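Local coordinates for transcriptional repressor, TetR family (Thermus thermophilus, PDB 3ANP), which represses fatty acid degradation genes, probably by binding their operator DNA as a dimer, and binds lauroyl-CoA as a ligand, at residues M154-A166 with L178-L190. Numbering follows the deposited sequence.
Sequences MGRTLADLYFLSA and LAEELEKNLRLLL. With DCC (dodecyl-coa), chain E.
Leu182 meets the Tyr162 ring at its edge, in the ring plane, with CD1 3.6 Å from Tyr162 CD1. Across the same ring, CE2 reaches atom CA8 of the dodecyl-CoA chain, so one tyrosine touches both helix 178-191 and the ligand; its OH bonds to Thr97. One face of Phe163 takes the start of the acyl chain, CA2 lying over it, and its CD2 is 3.6 Å from the ligand sulfur. The Arg156 guanidinium has CP9 over one face and phosphorus P1 at its edge, in plane; NH1 donates to phosphate oxygen O12 at 2.8 Å, while NH2 adds a longer, more bent bond to the same oxygen.

On the side facing segment 178-190, Ser165 OG links two residues. Asn185 ND2 donates to it in the amide plane, almost straight (2.9 Å, 172°), and Ser165 OG donates to the anti lone pair of Glu181 OE2 at 2.7 Å. Lys184 NZ forms a salt bridge to Glu181 OE2 from above the carboxylate plane, the second donor on that oxygen, and donates to Asn185 OD1; with both ends engaged, the amide's rotation is fixed. Lys184 NZ also hydrogen-bonds Thr157 OG1 of the second subunit. Farther along, Leu189 CD2 packs on Leu158 CB at 3.8 Å and on Thr157 CG2. With CG anti to the backbone N (chi1 -168°), Leu158 sends CD2 to Leu186 CD1, 3.7 Å away.

Segments 154-166 and 178-190 run nearly antiparallel (154°), and Leu161 packs on Leu161 of the second subunit. Arg168 and Arg176 of that subunit also bond the ligand, which lies along the Arg156, Tyr162 and Phe163 side of helix 151-172. Each subunit contributes such a pair to the four-helix bundle by which TetR-family repressors dimerise.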
HETATM    1  N   MSE A 154      10.141  -7.500  -8.047  1.00 17.38           N
HETATM    2  CA  MSE A 154       9.423  -8.435  -7.186  1.00 19.80           C
HETATM    3  C   MSE A 154       9.658  -8.056  -5.725  1.00 18.58           C
HETATM    4  O   MSE A 154       8.755  -8.152  -4.894  1.00 20.68           O
HETATM    5  CB  MSE A 154       9.887  -9.866  -7.475  1.00 19.66           C
HETATM    6  CG  MSE A 154       9.569 -10.262  -8.924  1.00 24.88           C
HETATM    7 SE   MSE A 154       9.819 -12.132  -9.316  1.00 35.15          SE
HETATM    8  CE  MSE A 154      11.750 -12.183  -9.314  1.00 23.56           C
ATOM      9  N   GLY A 155      10.877  -7.619  -5.426  1.00 18.96           N
ATOM     10  CA  GLY A 155      11.206  -7.184  -4.078  1.00 19.38           C
ATOM     11  C   GLY A 155      10.365  -5.962  -3.725  1.00 18.15           C
ATOM     12  O   GLY A 155       9.837  -5.867  -2.619  1.00 18.77           O
ATOM     13  N   ARG A 156      10.234  -5.033  -4.671  1.00 16.37           N
ATOM     14  CA  ARG A 156       9.435  -3.823  -4.454  1.00 16.01           C
ATOM     15  C   ARG A 156       7.988  -4.186  -4.135  1.00 17.17           C
ATOM     16  O   ARG A 156       7.374  -3.607  -3.250  1.00 16.88           O
ATOM     17  CB  ARG A 156       9.441  -2.919  -5.694  1.00 15.77           C
ATOM     18  CG  ARG A 156       8.545  -1.659  -5.544  1.00 21.61           C
ATOM     19  CD  ARG A 156       8.645  -0.673  -6.719  1.00 21.57           C
ATOM     20  NE  ARG A 156       9.947  -0.007  -6.745  1.00 25.61           N
ATOM     21  CZ  ARG A 156      10.298   0.928  -7.624  1.00 27.01           C
ATOM     22  NH1 ARG A 156       9.442   1.318  -8.559  1.00 23.47           N
ATOM     23  NH2 ARG A 156      11.511   1.472  -7.570  1.00 24.70           N
ATOM     24  N   THR A 157       7.446  -5.141  -4.880  1.00 14.67           N
ATOM     25  CA  THR A 157       6.073  -5.577  -4.683  1.00 14.66           C
ATOM     26  C   THR A 157       5.839  -6.149  -3.290  1.00 15.29           C
ATOM     27  O   THR A 157       4.840  -5.821  -2.630  1.00 15.18           O
ATOM     28  CB  THR A 157       5.672  -6.639  -5.752  1.00 19.49           C
ATOM     29  OG1 THR A 157       5.709  -6.042  -7.057  1.00 19.51           O
ATOM     30  CG2 THR A 157       4.267  -7.167  -5.485  1.00 20.77           C
ATOM     31  N   LEU A 158       6.748  -6.998  -2.832  1.00 13.27           N
ATOM     32  CA  LEU A 158       6.580  -7.586  -1.522  1.00 15.05           C
ATOM     33  C   LEU A 158       6.716  -6.510  -0.454  1.00 16.84           C
ATOM     34  O   LEU A 158       5.964  -6.513   0.524  1.00 14.42           O
ATOM     35  CB  LEU A 158       7.582  -8.718  -1.298  1.00 19.03           C
ATOM     36  CG  LEU A 158       7.288  -9.583  -0.065  1.00 22.84           C
ATOM     37  CD1 LEU A 158       5.823 -10.034  -0.080  1.00 24.41           C
ATOM     38  CD2 LEU A 158       8.229 -10.783  -0.051  1.00 23.58           C
ATOM     39  N   ALA A 159       7.646  -5.575  -0.639  1.00 15.17           N
ATOM     40  CA  ALA A 159       7.798  -4.483   0.335  1.00 17.30           C
ATOM     41  C   ALA A 159       6.561  -3.582   0.342  1.00 15.34           C
ATOM     42  O   ALA A 159       6.170  -3.060   1.385  1.00 15.32           O
ATOM     43  CB  ALA A 159       9.044  -3.652   0.022  1.00 13.66           C
ATOM     44  N   ASP A 160       5.934  -3.391  -0.815  1.00 15.53           N
ATOM     45  CA  ASP A 160       4.737  -2.547  -0.869  1.00 16.76           C
ATOM     46  C   ASP A 160       3.621  -3.191  -0.042  1.00 15.46           C
ATOM     47  O   ASP A 160       2.870  -2.498   0.658  1.00 16.64           O
ATOM     48  CB  ASP A 160       4.257  -2.352  -2.316  1.00 18.18           C
ATOM     49  CG  ASP A 160       5.115  -1.360  -3.095  1.00 20.40           C
ATOM     50  OD1 ASP A 160       5.709  -0.444  -2.482  1.00 16.72           O
ATOM     51  OD2 ASP A 160       5.176  -1.486  -4.327  1.00 20.06           O
ATOM     52  N   LEU A 161       3.510  -4.514  -0.135  1.00 15.21           N
ATOM     53  CA  LEU A 161       2.500  -5.252   0.627  1.00 17.11           C
ATOM     54  C   LEU A 161       2.776  -5.138   2.117  1.00 15.73           C
ATOM     55  O   LEU A 161       1.842  -4.989   2.897  1.00 13.61           O
ATOM     56  CB  LEU A 161       2.483  -6.739   0.259  1.00 20.29           C
ATOM     57  CG  LEU A 161       1.671  -7.120  -0.974  1.00 25.24           C
ATOM     58  CD1 LEU A 161       1.622  -8.638  -1.090  1.00 30.45           C
ATOM     59  CD2 LEU A 161       0.264  -6.566  -0.843  1.00 25.75           C
ATOM     60  N   TYR A 162       4.047  -5.242   2.509  1.00 14.35           N
ATOM     61  CA  TYR A 162       4.398  -5.109   3.930  1.00 15.40           C
ATOM     62  C   TYR A 162       3.919  -3.734   4.390  1.00 16.13           C
ATOM     63  O   TYR A 162       3.292  -3.587   5.449  1.00 16.08           O
ATOM     64  CB  TYR A 162       5.928  -5.184   4.161  1.00 12.80           C
ATOM     65  CG  TYR A 162       6.328  -4.477   5.451  1.00 17.03           C
ATOM     66  CD1 TYR A 162       6.018  -5.025   6.702  1.00 16.20           C
ATOM     67  CD2 TYR A 162       6.903  -3.207   5.419  1.00 18.14           C
ATOM     68  CE1 TYR A 162       6.266  -4.307   7.893  1.00 15.45           C
ATOM     69  CE2 TYR A 162       7.152  -2.485   6.598  1.00 19.28           C
ATOM     70  CZ  TYR A 162       6.827  -3.038   7.828  1.00 17.73           C
ATOM     71  OH  TYR A 162       7.027  -2.300   8.978  1.00 16.32           O
ATOM     72  N   PHE A 163       4.229  -2.722   3.584  1.00 14.98           N
ATOM     73  CA  PHE A 163       3.836  -1.355   3.908  1.00 15.90           C
ATOM     74  C   PHE A 163       2.335  -1.181   4.138  1.00 16.02           C
ATOM     75  O   PHE A 163       1.927  -0.644   5.170  1.00 15.16           O
ATOM     76  CB  PHE A 163       4.288  -0.389   2.805  1.00 13.91           C
ATOM     77  CG  PHE A 163       3.703   0.989   2.941  1.00 15.10           C
ATOM     78  CD1 PHE A 163       4.171   1.875   3.900  1.00 14.37           C
ATOM     79  CD2 PHE A 163       2.635   1.376   2.147  1.00 19.33           C
ATOM     80  CE1 PHE A 163       3.570   3.129   4.066  1.00 16.72           C
ATOM     81  CE2 PHE A 163       2.039   2.620   2.312  1.00 16.86           C
ATOM     82  CZ  PHE A 163       2.506   3.489   3.269  1.00 16.10           C
ATOM     83  N   LEU A 164       1.509  -1.622   3.189  1.00 14.86           N
ATOM     84  CA  LEU A 164       0.064  -1.449   3.340  1.00 15.40           C
ATOM     85  C   LEU A 164      -0.472  -2.256   4.518  1.00 15.75           C
ATOM     86  O   LEU A 164      -1.336  -1.775   5.257  1.00 14.47           O
ATOM     87  CB  LEU A 164      -0.679  -1.844   2.065  1.00 16.49           C
ATOM     88  CG  LEU A 164      -2.182  -1.515   2.016  1.00 16.87           C
ATOM     89  CD1 LEU A 164      -2.418  -0.010   2.185  1.00 18.27           C
ATOM     90  CD2 LEU A 164      -2.735  -1.969   0.673  1.00 19.60           C
ATOM     91  N   SER A 165       0.032  -3.475   4.702  1.00 13.80           N
ATOM     92  CA  SER A 165      -0.422  -4.299   5.831  1.00 17.16           C
ATOM     93  C   SER A 165      -0.054  -3.677   7.179  1.00 16.49           C
ATOM     94  O   SER A 165      -0.863  -3.664   8.110  1.00 15.64           O
ATOM     95  CB  SER A 165       0.176  -5.710   5.753  1.00 16.46           C
ATOM     96  OG  SER A 165      -0.398  -6.458   4.690  1.00 20.64           O
ATOM     97  N   ALA A 166       1.175  -3.179   7.281  1.00 15.71           N
ATOM     98  CA  ALA A 166       1.675  -2.583   8.518  1.00 14.34           C
ATOM     99  C   ALA A 166       0.949  -1.287   8.852  1.00 15.08           C
ATOM    100  O   ALA A 166       0.598  -1.024  10.009  1.00 15.82           O
ATOM    101  CB  ALA A 166       3.180  -2.324   8.399  1.00 19.54           C
ATOM    102  N   LEU A 178      -0.229  -9.170  13.297  1.00 19.68           N
ATOM    103  CA  LEU A 178       0.517  -8.689  12.134  1.00 18.89           C
ATOM    104  C   LEU A 178       1.476  -9.735  11.573  1.00 18.34           C
ATOM    105  O   LEU A 178       1.636  -9.830  10.361  1.00 18.62           O
ATOM    106  CB  LEU A 178       1.275  -7.398  12.460  1.00 16.20           C
ATOM    107  CG  LEU A 178       2.185  -6.780  11.379  1.00 16.78           C
ATOM    108  CD1 LEU A 178       1.377  -6.431  10.124  1.00 13.64           C
ATOM    109  CD2 LEU A 178       2.874  -5.511  11.947  1.00 13.18           C
ATOM    110  N   ALA A 179       2.099 -10.534  12.439  1.00 14.66           N
ATOM    111  CA  ALA A 179       3.025 -11.561  11.968  1.00 18.68           C
ATOM    112  C   ALA A 179       2.303 -12.515  10.993  1.00 19.17           C
ATOM    113  O   ALA A 179       2.848 -12.886   9.945  1.00 16.52           O
ATOM    114  CB  ALA A 179       3.588 -12.347  13.158  1.00 22.00           C
ATOM    115  N   GLU A 180       1.086 -12.909  11.354  1.00 15.83           N
ATOM    116  CA  GLU A 180       0.273 -13.809  10.526  1.00 19.41           C
ATOM    117  C   GLU A 180      -0.055 -13.154   9.179  1.00 18.20           C
ATOM    118  O   GLU A 180      -0.051 -13.806   8.128  1.00 18.73           O
ATOM    119  CB  GLU A 180      -1.027 -14.155  11.267  1.00 20.72           C
ATOM    120  CG  GLU A 180      -1.918 -15.213  10.603  1.00 24.89           C
ATOM    121  CD  GLU A 180      -2.742 -14.676   9.438  1.00 26.68           C
ATOM    122  OE1 GLU A 180      -3.206 -13.506   9.499  1.00 22.14           O
ATOM    123  OE2 GLU A 180      -2.944 -15.440   8.469  1.00 30.85           O
ATOM    124  N   GLU A 181      -0.352 -11.861   9.225  1.00 17.48           N
ATOM    125  CA  GLU A 181      -0.676 -11.103   8.027  1.00 19.29           C
ATOM    126  C   GLU A 181       0.526 -11.009   7.081  1.00 19.32           C
ATOM    127  O   GLU A 181       0.386 -11.181   5.873  1.00 18.83           O
ATOM    128  CB  GLU A 181      -1.161  -9.703   8.435  1.00 21.36           C
ATOM    129  CG  GLU A 181      -1.237  -8.666   7.318  1.00 23.91           C
ATOM    130  CD  GLU A 181      -2.373  -8.911   6.336  1.00 22.98           C
ATOM    131  OE1 GLU A 181      -3.338  -9.633   6.677  1.00 22.99           O
ATOM    132  OE2 GLU A 181      -2.308  -8.354   5.224  1.00 25.18           O
ATOM    133  N   LEU A 182       1.713 -10.748   7.620  1.00 15.83           N
ATOM    134  CA  LEU A 182       2.888 -10.649   6.764  1.00 17.91           C
ATOM    135  C   LEU A 182       3.255 -12.006   6.184  1.00 17.45           C
ATOM    136  O   LEU A 182       3.709 -12.097   5.043  1.00 16.26           O
ATOM    137  CB  LEU A 182       4.079 -10.037   7.535  1.00 17.21           C
ATOM    138  CG  LEU A 182       3.855  -8.569   7.955  1.00 17.46           C
ATOM    139  CD1 LEU A 182       5.146  -8.029   8.546  1.00 16.91           C
ATOM    140  CD2 LEU A 182       3.415  -7.708   6.742  1.00 14.40           C
ATOM    141  N   GLU A 183       3.047 -13.064   6.962  1.00 18.39           N
ATOM    142  CA  GLU A 183       3.341 -14.417   6.497  1.00 19.82           C
ATOM    143  C   GLU A 183       2.403 -14.733   5.321  1.00 18.30           C
ATOM    144  O   GLU A 183       2.790 -15.418   4.374  1.00 17.28           O
ATOM    145  CB  GLU A 183       3.119 -15.419   7.640  1.00 23.29           C
ATOM    146  CG  GLU A 183       3.154 -16.898   7.242  1.00 27.93           C
ATOM    147  CD  GLU A 183       4.540 -17.406   6.867  1.00 31.38           C
ATOM    148  OE1 GLU A 183       5.553 -16.795   7.285  1.00 34.56           O
ATOM    149  OE2 GLU A 183       4.616 -18.441   6.169  1.00 28.07           O
ATOM    150  N   LYS A 184       1.167 -14.239   5.398  1.00 18.52           N
ATOM    151  CA  LYS A 184       0.187 -14.438   4.325  1.00 21.31           C
ATOM    152  C   LYS A 184       0.673 -13.739   3.051  1.00 19.80           C
ATOM    153  O   LYS A 184       0.604 -14.313   1.962  1.00 18.59           O
ATOM    154  CB  LYS A 184      -1.197 -13.873   4.729  1.00 20.02           C
ATOM    155  CG  LYS A 184      -2.258 -13.861   3.595  1.00 25.75           C
ATOM    156  CD  LYS A 184      -2.304 -12.534   2.799  1.00 23.42           C
ATOM    157  CE  LYS A 184      -2.773 -11.378   3.696  1.00 28.71           C
ATOM    158  NZ  LYS A 184      -2.792 -10.043   3.026  1.00 29.63           N
ATOM    159  N   ASN A 185       1.156 -12.503   3.184  1.00 17.14           N
ATOM    160  CA  ASN A 185       1.663 -11.759   2.020  1.00 16.87           C
ATOM    161  C   ASN A 185       2.823 -12.500   1.382  1.00 18.11           C
ATOM    162  O   ASN A 185       2.921 -12.613   0.151  1.00 17.25           O
ATOM    163  CB  ASN A 185       2.166 -10.363   2.417  1.00 16.70           C
ATOM    164  CG  ASN A 185       1.058  -9.445   2.871  1.00 19.40           C
ATOM    165  OD1 ASN A 185      -0.104  -9.664   2.549  1.00 23.34           O
ATOM    166  ND2 ASN A 185       1.416  -8.390   3.610  1.00 16.87           N
ATOM    167  N   LEU A 186       3.729 -12.973   2.229  1.00 16.75           N
ATOM    168  CA  LEU A 186       4.889 -13.698   1.757  1.00 17.18           C
ATOM    169  C   LEU A 186       4.509 -14.972   0.999  1.00 19.16           C
ATOM    170  O   LEU A 186       4.955 -15.186  -0.122  1.00 19.04           O
ATOM    171  CB  LEU A 186       5.789 -14.051   2.933  1.00 14.91           C
ATOM    172  CG  LEU A 186       7.013 -14.884   2.559  1.00 21.66           C
ATOM    173  CD1 LEU A 186       7.893 -14.094   1.587  1.00 22.40           C
ATOM    174  CD2 LEU A 186       7.786 -15.238   3.820  1.00 25.40           C
ATOM    175  N   ARG A 187       3.699 -15.821   1.623  1.00 18.40           N
ATOM    176  CA  ARG A 187       3.274 -17.068   0.995  1.00 20.80           C
ATOM    177  C   ARG A 187       2.551 -16.810  -0.329  1.00 18.60           C
ATOM    178  O   ARG A 187       2.818 -17.470  -1.337  1.00 17.06           O
ATOM    179  CB  ARG A 187       2.325 -17.830   1.925  1.00 26.43           C
ATOM    180  CG  ARG A 187       2.864 -18.078   3.322  1.00 35.50           C
ATOM    181  CD  ARG A 187       3.705 -19.330   3.391  1.00 40.32           C
ATOM    182  NE  ARG A 187       2.981 -20.492   2.884  1.00 45.71           N
ATOM    183  CZ  ARG A 187       3.391 -21.748   3.022  1.00 46.83           C
ATOM    184  NH1 ARG A 187       4.525 -22.010   3.659  1.00 48.15           N
ATOM    185  NH2 ARG A 187       2.674 -22.740   2.511  1.00 46.31           N
ATOM    186  N   LEU A 188       1.614 -15.870  -0.327  1.00 17.34           N
ATOM    187  CA  LEU A 188       0.873 -15.588  -1.549  1.00 18.07           C
ATOM    188  C   LEU A 188       1.755 -15.098  -2.681  1.00 17.17           C
ATOM    189  O   LEU A 188       1.653 -15.607  -3.802  1.00 16.11           O
ATOM    190  CB  LEU A 188      -0.260 -14.584  -1.297  1.00 20.13           C
ATOM    191  CG  LEU A 188      -1.489 -15.141  -0.576  1.00 21.90           C
ATOM    192  CD1 LEU A 188      -2.590 -14.089  -0.574  1.00 23.01           C
ATOM    193  CD2 LEU A 188      -1.981 -16.408  -1.292  1.00 19.84           C
ATOM    194  N   LEU A 189       2.635 -14.130  -2.417  1.00 13.92           N
ATOM    195  CA  LEU A 189       3.482 -13.642  -3.498  1.00 15.17           C
ATOM    196  C   LEU A 189       4.579 -14.634  -3.873  1.00 16.39           C
ATOM    197  O   LEU A 189       4.911 -14.791  -5.049  1.00 17.69           O
ATOM    198  CB  LEU A 189       4.122 -12.295  -3.148  1.00 15.81           C
ATOM    199  CG  LEU A 189       4.555 -11.504  -4.389  1.00 23.05           C
ATOM    200  CD1 LEU A 189       3.303 -10.881  -5.025  1.00 17.85           C
ATOM    201  CD2 LEU A 189       5.567 -10.402  -4.026  1.00 21.39           C
ATOM    202  N   LEU A 190       5.154 -15.308  -2.884  1.00 17.38           N
ATOM    203  CA  LEU A 190       6.213 -16.264  -3.189  1.00 18.93           C
ATOM    204  C   LEU A 190       5.688 -17.518  -3.904  1.00 18.81           C
ATOM    205  O   LEU A 190       6.221 -17.910  -4.948  1.00 19.65           O
ATOM    206  CB  LEU A 190       6.944 -16.670  -1.908  1.00 18.33           C
ATOM    207  CG  LEU A 190       8.169 -17.591  -2.028  1.00 21.41           C
ATOM    208  CD1 LEU A 190       9.275 -16.875  -2.778  1.00 20.93           C
ATOM    209  CD2 LEU A 190       8.668 -17.981  -0.630  1.00 22.38           C
TER
HETATM  210  C2  DCC E1000      17.818   5.695 -14.363  1.00 89.70           C
HETATM  211  C4  DCC E1000      16.860   3.694 -13.712  1.00 87.58           C
HETATM  212  C5  DCC E1000      17.910   3.481 -12.830  1.00 88.86           C
HETATM  213  C6  DCC E1000      18.916   4.438 -12.755  1.00 90.02           C
HETATM  214  C8  DCC E1000      16.546   1.827 -12.689  1.00 86.57           C
HETATM  215  C10 DCC E1000      11.058  -0.371   7.497  1.00 31.01           C
HETATM  216  C11 DCC E1000      11.094   0.109   8.949  1.00 33.30           C
HETATM  217  C12 DCC E1000      12.117  -0.684   9.763  1.00 40.65           C
HETATM  218  N9  DCC E1000      16.039   2.654 -13.599  1.00 84.62           N
HETATM  219  N7  DCC E1000      17.687   2.324 -12.216  1.00 88.49           N
HETATM  220  N3  DCC E1000      16.846   4.806 -14.461  1.00 88.95           N
HETATM  221  N1  DCC E1000      18.834   5.526 -13.534  1.00 90.22           N
HETATM  222  N6  DCC E1000      19.940   4.276 -11.922  1.00 90.40           N
HETATM  223  C1' DCC E1000      14.787   2.446 -14.362  1.00 79.00           C
HETATM  224  C2' DCC E1000      13.878   1.431 -13.672  1.00 77.10           C
HETATM  225  O2' DCC E1000      14.398   0.112 -13.860  1.00 77.59           O
HETATM  226  C3' DCC E1000      12.647   1.626 -14.555  1.00 74.77           C
HETATM  227  O3' DCC E1000      12.814   0.929 -15.792  1.00 77.75           O
HETATM  228  C4' DCC E1000      12.662   3.135 -14.809  1.00 70.26           C
HETATM  229  O4' DCC E1000      13.942   3.606 -14.347  1.00 73.25           O
HETATM  230  C5' DCC E1000      11.532   3.777 -14.002  1.00 59.98           C
HETATM  231  O5' DCC E1000      11.651   3.435 -12.619  1.00 47.41           O
HETATM  232  P1  DCC E1000      10.399   3.605 -11.622  1.00 39.40           P
HETATM  233  O11 DCC E1000       9.175   3.067 -12.256  1.00 37.82           O
HETATM  234  O12 DCC E1000      10.797   3.084 -10.295  1.00 41.68           O
HETATM  235  O6  DCC E1000      10.221   5.201 -11.511  1.00 36.21           O
HETATM  236  P2  DCC E1000      11.037   6.062 -10.424  1.00 34.11           P
HETATM  237  O21 DCC E1000      11.063   7.333 -11.184  1.00 33.65           O
HETATM  238  O22 DCC E1000      12.183   5.142 -10.256  1.00 35.84           O
HETATM  239  O7  DCC E1000       9.850   5.994  -9.338  1.00 30.73           O
HETATM  240  CPA DCC E1000       9.806   4.985  -8.326  1.00 24.21           C
HETATM  241  CPB DCC E1000       9.530   5.630  -6.965  1.00 24.22           C
HETATM  242  CP8 DCC E1000       8.383   6.635  -7.105  1.00 21.19           C
HETATM  243  CP7 DCC E1000      10.794   6.340  -6.473  1.00 25.19           C
HETATM  244  CP9 DCC E1000       9.137   4.542  -5.963  1.00 24.55           C
HETATM  245  OP3 DCC E1000       7.170   5.965  -7.456  1.00 19.49           O
HETATM  246  CP6 DCC E1000       8.195   7.408  -5.797  1.00 21.28           C
HETATM  247  OP2 DCC E1000       8.861   8.416  -5.566  1.00 21.24           O
HETATM  248  NP2 DCC E1000       7.291   6.909  -4.959  1.00 20.16           N
HETATM  249  CP5 DCC E1000       7.004   7.547  -3.665  1.00 20.48           C
HETATM  250  CP4 DCC E1000       6.524   6.497  -2.661  1.00 20.11           C
HETATM  251  CP3 DCC E1000       5.242   5.818  -3.146  1.00 21.38           C
HETATM  252  OP1 DCC E1000       5.165   5.356  -4.283  1.00 23.64           O
HETATM  253  NP1 DCC E1000       4.253   5.762  -2.256  1.00 25.10           N
HETATM  254  CP2 DCC E1000       2.958   5.147  -2.585  1.00 21.81           C
HETATM  255  CP1 DCC E1000       3.100   3.623  -2.642  1.00 20.26           C
HETATM  256  S   DCC E1000       3.399   2.864  -1.004  1.00 22.38           S
HETATM  257  P3  DCC E1000      11.563   0.129 -16.414  1.00 79.22           P
HETATM  258  O31 DCC E1000      11.620  -1.321 -16.120  1.00 79.35           O
HETATM  259  O32 DCC E1000      10.238   0.823 -15.819  1.00 79.46           O
HETATM  260  O33 DCC E1000      11.587   0.445 -17.992  1.00 80.95           O
HETATM  261  CA1 DCC E1000       5.147   2.769  -0.940  1.00 17.30           C
HETATM  262  CA2 DCC E1000       5.801   1.852   0.096  1.00 18.51           C
HETATM  263  OA1 DCC E1000       5.839   3.433  -1.711  1.00 19.89           O
HETATM  264  CA3 DCC E1000       7.259   1.568  -0.266  1.00 16.33           C
HETATM  265  CA4 DCC E1000       7.913   0.580   0.704  1.00 19.60           C
HETATM  266  CA5 DCC E1000       7.957   1.109   2.139  1.00 18.32           C
HETATM  267  CA6 DCC E1000       8.821   0.191   3.008  1.00 19.51           C
HETATM  268  CA7 DCC E1000       8.960   0.741   4.429  1.00 18.92           C
HETATM  269  CA8 DCC E1000       9.929  -0.109   5.253  1.00 22.30           C
HETATM  270  CA9 DCC E1000      10.008   0.402   6.695  1.00 24.20           C
HETATM  271  O   HOH W   1       4.719  -8.074   3.166  1.00 25.34           O